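Local coordinates for YJHT (Escherichia coli, PDB 2UVK), which speeds the interconversion of the alpha and beta anomers of the sialic acid N-acetylneuraminate, acting as a homodimeric, Kelch-repeat beta-propeller mutarotase of the periplasm, at residues H155-N167 / L205-D217. Numbering follows the deposited sequence.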
loop_
_atom_site.group_PDB
_atom_site.type_symbol
_atom_site.label_atom_id
_atom_site.label_comp_id
_atom_site.label_asym_id
_atom_site.label_seq_id
_atom_site.Cartn_x
_atom_site.Cartn_y
_atom_site.Cartn_z
ATOM N N HIS B 155 8.766 -17.037 -9.736
ATOM C CA HIS B 155 8.926 -16.152 -8.580
ATOM C C HIS B 155 7.547 -15.611 -8.175
ATOM O O HIS B 155 7.210 -15.519 -6.993
ATOM C CB HIS B 155 9.797 -14.957 -8.891
ATOM C CG HIS B 155 11.278 -15.190 -8.791
ATOM N ND1 HIS B 155 11.861 -15.905 -7.769
ATOM C CD2 HIS B 155 12.295 -14.681 -9.524
ATOM C CE1 HIS B 155 13.173 -15.877 -7.914
ATOM N NE2 HIS B 155 13.465 -15.145 -8.972
ATOM N N TYR B 156 6.747 -15.252 -9.162
ATOM C CA TYR B 156 5.450 -14.605 -8.859
ATOM C C TYR B 156 4.470 -15.513 -8.098
ATOM O O TYR B 156 3.795 -15.070 -7.155
ATOM C CB TYR B 156 4.800 -14.125 -10.143
ATOM C CG TYR B 156 3.563 -13.252 -9.935
ATOM C CD1 TYR B 156 3.680 -11.942 -9.516
ATOM C CD2 TYR B 156 2.302 -13.756 -10.212
ATOM C CE1 TYR B 156 2.533 -11.139 -9.350
ATOM C CE2 TYR B 156 1.148 -12.972 -10.053
ATOM C CZ TYR B 156 1.297 -11.664 -9.628
ATOM O OH TYR B 156 0.195 -10.839 -9.497
ATOM N N PHE B 157 4.351 -16.772 -8.514
ATOM C CA PHE B 157 3.349 -17.668 -7.947
ATOM C C PHE B 157 3.826 -18.462 -6.723
ATOM O O PHE B 157 3.001 -18.950 -5.970
ATOM C CB PHE B 157 2.797 -18.602 -9.017
ATOM C CG PHE B 157 1.985 -17.909 -10.049
ATOM C CD1 PHE B 157 0.718 -17.452 -9.730
ATOM C CD2 PHE B 157 2.447 -17.715 -11.338
ATOM C CE1 PHE B 157 -0.064 -16.796 -10.675
ATOM C CE2 PHE B 157 1.668 -17.047 -12.275
ATOM C CZ PHE B 157 0.405 -16.599 -11.936
ATOM N N ASP B 158 5.131 -18.495 -6.490
ATOM C CA ASP B 158 5.693 -19.290 -5.385
ATOM C C ASP B 158 5.875 -18.418 -4.145
ATOM O O ASP B 158 6.998 -18.123 -3.702
ATOM C CB ASP B 158 7.038 -19.907 -5.785
ATOM C CG ASP B 158 7.571 -20.871 -4.738
ATOM O OD1 ASP B 158 6.766 -21.346 -3.910
ATOM O OD2 ASP B 158 8.795 -21.140 -4.755
ATOM N N LYS B 159 4.753 -17.965 -3.606
ATOM C CA LYS B 159 4.769 -17.150 -2.398
ATOM C C LYS B 159 3.583 -17.538 -1.544
ATOM O O LYS B 159 2.570 -18.014 -2.052
ATOM C CB LYS B 159 4.647 -15.660 -2.746
ATOM C CG LYS B 159 5.608 -15.126 -3.766
ATOM C CD LYS B 159 5.456 -13.596 -3.910
ATOM C CE LYS B 159 6.413 -13.022 -4.953
ATOM N NZ LYS B 159 7.834 -13.353 -4.669
ATOM N N LYS B 160 3.686 -17.303 -0.235
ATOM C CA LYS B 160 2.533 -17.464 0.630
ATOM C C LYS B 160 1.546 -16.324 0.383
ATOM O O LYS B 160 1.947 -15.275 -0.111
ATOM C CB LYS B 160 2.951 -17.468 2.101
ATOM C CG LYS B 160 3.745 -18.739 2.527
ATOM C CD LYS B 160 2.844 -19.982 2.534
ATOM C CE LYS B 160 3.480 -21.226 3.171
ATOM N NZ LYS B 160 2.485 -22.358 3.433
ATOM N N ALA B 161 0.298 -16.532 0.755
ATOM C CA ALA B 161 -0.758 -15.545 0.503
ATOM C C ALA B 161 -0.413 -14.165 1.078
ATOM O O ALA B 161 -0.597 -13.134 0.415
ATOM C CB ALA B 161 -2.095 -16.042 1.034
ATOM N N GLU B 162 0.133 -14.116 2.282
ATOM C CA GLU B 162 0.489 -12.838 2.907
ATOM C C GLU B 162 1.484 -12.014 2.095
ATOM O O GLU B 162 1.523 -10.795 2.244
ATOM C CB GLU B 162 1.118 -13.008 4.311
ATOM C CG GLU B 162 0.506 -13.996 5.250
ATOM C CD GLU B 162 1.073 -15.387 5.016
ATOM O OE1 GLU B 162 2.176 -15.766 5.542
ATOM O OE2 GLU B 162 0.407 -16.094 4.284
ATOM N N ASP B 163 2.323 -12.667 1.287
ATOM C CA ASP B 163 3.381 -11.981 0.561
ATOM C C ASP B 163 2.816 -11.142 -0.606
ATOM O O ASP B 163 3.578 -10.402 -1.250
ATOM C CB ASP B 163 4.374 -12.982 -0.028
ATOM C CG ASP B 163 5.125 -13.777 1.032
ATOM O OD1 ASP B 163 5.267 -13.320 2.160
ATOM O OD2 ASP B 163 5.593 -14.875 0.693
ATOM N N TYR B 164 1.535 -11.327 -0.911
ATOM C CA TYR B 164 0.889 -10.554 -2.002
ATOM C C TYR B 164 0.249 -9.267 -1.525
ATOM O O TYR B 164 -0.148 -8.449 -2.335
ATOM C CB TYR B 164 -0.137 -11.393 -2.738
ATOM C CG TYR B 164 0.477 -12.581 -3.445
ATOM C CD1 TYR B 164 0.972 -12.485 -4.750
ATOM C CD2 TYR B 164 0.629 -13.793 -2.775
ATOM C CE1 TYR B 164 1.557 -13.595 -5.386
ATOM C CE2 TYR B 164 1.188 -14.882 -3.396
ATOM C CZ TYR B 164 1.654 -14.784 -4.689
ATOM O OH TYR B 164 2.244 -15.906 -5.266
ATOM N N PHE B 165 0.163 -9.074 -0.217
ATOM C CA PHE B 165 -0.286 -7.823 0.349
ATOM C C PHE B 165 -1.603 -7.388 -0.262
ATOM O O PHE B 165 -1.797 -6.198 -0.558
ATOM C CB PHE B 165 0.795 -6.774 0.254
ATOM C CG PHE B 165 1.971 -7.066 1.128
ATOM C CD1 PHE B 165 2.030 -6.571 2.417
ATOM C CD2 PHE B 165 3.022 -7.832 0.667
ATOM C CE1 PHE B 165 3.115 -6.853 3.224
ATOM C CE2 PHE B 165 4.102 -8.117 1.478
ATOM C CZ PHE B 165 4.149 -7.615 2.746
ATOM N N PHE B 166 -2.537 -8.310 -0.436
ATOM C CA PHE B 166 -3.914 -7.903 -0.766
ATOM C C PHE B 166 -4.433 -6.964 0.346
ATOM O O PHE B 166 -4.067 -7.112 1.517
ATOM C CB PHE B 166 -4.839 -9.093 -0.957
ATOM C CG PHE B 166 -4.643 -9.863 -2.238
ATOM C CD1 PHE B 166 -3.581 -9.616 -3.105
ATOM C CD2 PHE B 166 -5.534 -10.857 -2.562
ATOM C CE1 PHE B 166 -3.478 -10.319 -4.286
ATOM C CE2 PHE B 166 -5.413 -11.566 -3.743
ATOM C CZ PHE B 166 -4.382 -11.281 -4.603
ATOM N N ASN B 167 -5.270 -6.003 -0.026
ATOM C CA ASN B 167 -5.579 -4.883 0.855
ATOM C C ASN B 167 -6.601 -5.261 1.918
ATOM O O ASN B 167 -7.775 -5.506 1.597
ATOM C CB ASN B 167 -6.146 -3.707 0.055
ATOM C CG ASN B 167 -6.289 -2.457 0.888
ATOM O OD1 ASN B 167 -5.805 -2.392 2.014
ATOM N ND2 ASN B 167 -6.928 -1.416 0.310
ATOM N N LEU B 205 -18.733 -9.514 3.125
ATOM C CA LEU B 205 -17.657 -9.730 2.123
ATOM C C LEU B 205 -17.548 -11.225 1.915
ATOM O O LEU B 205 -17.153 -11.954 2.828
ATOM C CB LEU B 205 -16.327 -9.174 2.623
ATOM C CG LEU B 205 -16.295 -7.718 3.088
ATOM C CD1 LEU B 205 -14.901 -7.368 3.644
ATOM C CD2 LEU B 205 -16.665 -6.782 1.959
ATOM N N ILE B 206 -17.923 -11.710 0.729
ATOM C CA ILE B 206 -18.080 -13.127 0.475
ATOM C C ILE B 206 -17.016 -13.666 -0.480
ATOM O O ILE B 206 -16.929 -13.242 -1.642
ATOM C CB ILE B 206 -19.493 -13.483 -0.061
ATOM C CG1 ILE B 206 -20.604 -12.877 0.836
ATOM C CG2 ILE B 206 -19.637 -14.973 -0.195
ATOM C CD1 ILE B 206 -21.987 -12.915 0.245
ATOM N N ASN B 207 -16.236 -14.620 0.007
ATOM C CA ASN B 207 -15.219 -15.305 -0.758
ATOM C C ASN B 207 -14.175 -14.329 -1.356
ATOM O O ASN B 207 -13.820 -13.359 -0.691
ATOM C CB ASN B 207 -15.854 -16.213 -1.831
ATOM C CG ASN B 207 -16.561 -17.436 -1.268
ATOM O OD1 ASN B 207 -17.012 -17.488 -0.091
ATOM N ND2 ASN B 207 -16.683 -18.425 -2.111
ATOM N N GLY B 208 -13.703 -14.569 -2.593
ATOM C CA GLY B 208 -12.594 -13.802 -3.153
ATOM C C GLY B 208 -11.282 -14.560 -3.206
ATOM O O GLY B 208 -11.112 -15.604 -2.537
ATOM N N GLU B 209 -10.334 -14.034 -3.963
ATOM C CA GLU B 209 -8.984 -14.595 -3.992
ATOM C C GLU B 209 -8.218 -14.155 -2.769
ATOM O O GLU B 209 -8.236 -12.972 -2.440
ATOM C CB GLU B 209 -8.201 -14.116 -5.215
ATOM C CG GLU B 209 -8.552 -14.809 -6.504
ATOM C CD GLU B 209 -7.497 -14.547 -7.593
ATOM O OE1 GLU B 209 -6.965 -13.433 -7.650
ATOM O OE2 GLU B 209 -7.130 -15.490 -8.330
ATOM N N ALA B 210 -7.544 -15.104 -2.082
ATOM C CA ALA B 210 -6.563 -14.772 -1.042
ATOM C C ALA B 210 -5.174 -14.503 -1.596
ATOM O O ALA B 210 -4.371 -13.849 -0.965
ATOM C CB ALA B 210 -6.472 -15.888 0.028
ATOM N N LYS B 211 -4.905 -15.019 -2.796
ATOM C CA LYS B 211 -3.679 -14.724 -3.531
ATOM C C LYS B 211 -3.974 -15.147 -4.955
ATOM O O LYS B 211 -4.969 -15.811 -5.188
ATOM C CB LYS B 211 -2.474 -15.487 -2.974
ATOM C CG LYS B 211 -2.583 -17.020 -2.992
ATOM C CD LYS B 211 -1.191 -17.685 -2.935
ATOM C CE LYS B 211 -0.504 -17.637 -4.291
ATOM N NZ LYS B 211 0.833 -18.335 -4.250
ATOM N N PRO B 212 -3.117 -14.763 -5.912
ATOM C CA PRO B 212 -3.374 -15.225 -7.280
ATOM C C PRO B 212 -3.544 -16.739 -7.362
ATOM O O PRO B 212 -2.655 -17.466 -6.906
ATOM C CB PRO B 212 -2.171 -14.697 -8.043
ATOM C CG PRO B 212 -1.772 -13.478 -7.290
ATOM C CD PRO B 212 -1.948 -13.877 -5.847
ATOM N N GLY B 213 -4.714 -17.185 -7.827
ATOM C CA GLY B 213 -5.044 -18.605 -7.982
ATOM C C GLY B 213 -5.563 -19.379 -6.780
ATOM O O GLY B 213 -5.815 -20.592 -6.863
ATOM N N LEU B 214 -5.724 -18.700 -5.658
ATOM C CA LEU B 214 -6.281 -19.307 -4.462
ATOM C C LEU B 214 -7.391 -18.451 -3.902
ATOM O O LEU B 214 -7.167 -17.284 -3.576
ATOM C CB LEU B 214 -5.200 -19.417 -3.408
ATOM C CG LEU B 214 -5.659 -20.005 -2.074
ATOM C CD1 LEU B 214 -5.990 -21.519 -2.177
ATOM C CD2 LEU B 214 -4.605 -19.724 -1.017
ATOM N N ARG B 215 -8.569 -19.035 -3.785
ATOM C CA ARG B 215 -9.712 -18.371 -3.195
ATOM C C ARG B 215 -9.970 -18.862 -1.774
ATOM O O ARG B 215 -9.441 -19.918 -1.344
ATOM C CB ARG B 215 -10.924 -18.613 -4.055
ATOM C CG ARG B 215 -10.874 -17.872 -5.384
ATOM C CD ARG B 215 -11.045 -18.797 -6.535
ATOM N NE ARG B 215 -11.019 -18.085 -7.815
ATOM C CZ ARG B 215 -9.915 -17.760 -8.486
ATOM N NH1 ARG B 215 -8.703 -18.018 -8.004
ATOM N NH2 ARG B 215 -10.029 -17.113 -9.641
ATOM N N THR B 216 -10.789 -18.093 -1.076
ATOM C CA THR B 216 -11.271 -18.402 0.267
ATOM C C THR B 216 -12.784 -18.642 0.240
ATOM O O THR B 216 -13.491 -18.029 -0.570
ATOM C CB THR B 216 -10.949 -17.273 1.253
ATOM O OG1 THR B 216 -11.385 -17.642 2.568
ATOM C CG2 THR B 216 -11.638 -15.990 0.866
ATOM N N ASP B 217 -13.285 -19.561 1.087
ATOM C CA ASP B 217 -14.723 -19.738 1.254
ATOM C C ASP B 217 -15.254 -18.878 2.413
ATOM O O ASP B 217 -16.423 -18.972 2.769
ATOM C CB ASP B 217 -15.081 -21.222 1.452
ATOM C CG ASP B 217 -14.551 -21.777 2.732
ATOM O OD1 ASP B 217 -13.690 -21.124 3.347
ATOM O OD2 ASP B 217 -15.007 -22.885 3.119
#
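Lys211 drives its ammonium among oxygens at and just beyond the C-terminal end of helix 146-157: NZ donates to Phe157 O at 2.8 Å, to Lys159 O at 2.8 Å and to Tyr164 OH at 3.0 Å. The Lys159 carbonyl is met in its plane, that of Phe157 31° out of it. A bend at chi3 (-78°) swings CE against the Tyr164 ring, 3.4 Å from its CE2. Tyr164 OH in turn donates to Tyr156 O (2.6 Å) on a lone pair, which fixes the phenol beside the ammonium. Pro212 CD lies over one face of this ring in a CH-pi contact, 3.5 Å from the centroid and 16° off the normal; Lys159 CD lies above the opposite face, toward its rim. A leucine in place of Tyr164 would probably cost NZ its phenol oxygen, Tyr156 O its donor and Pro212 CD the ring face beneath it. Phe166 turns its edge to the backbone carbonyl of Glu209, the predicted proton acceptor, with CE2 3.4 Å from O. Asn275 O is a fourth acceptor for NZ, so one hydrogen is probably shared; Tyr270 of helix 266-271 packs on the Lys211 side chain. The contact joins the end of helix 146-157 and the loop and 3-10 turn after it to the bulged hairpin 209-215.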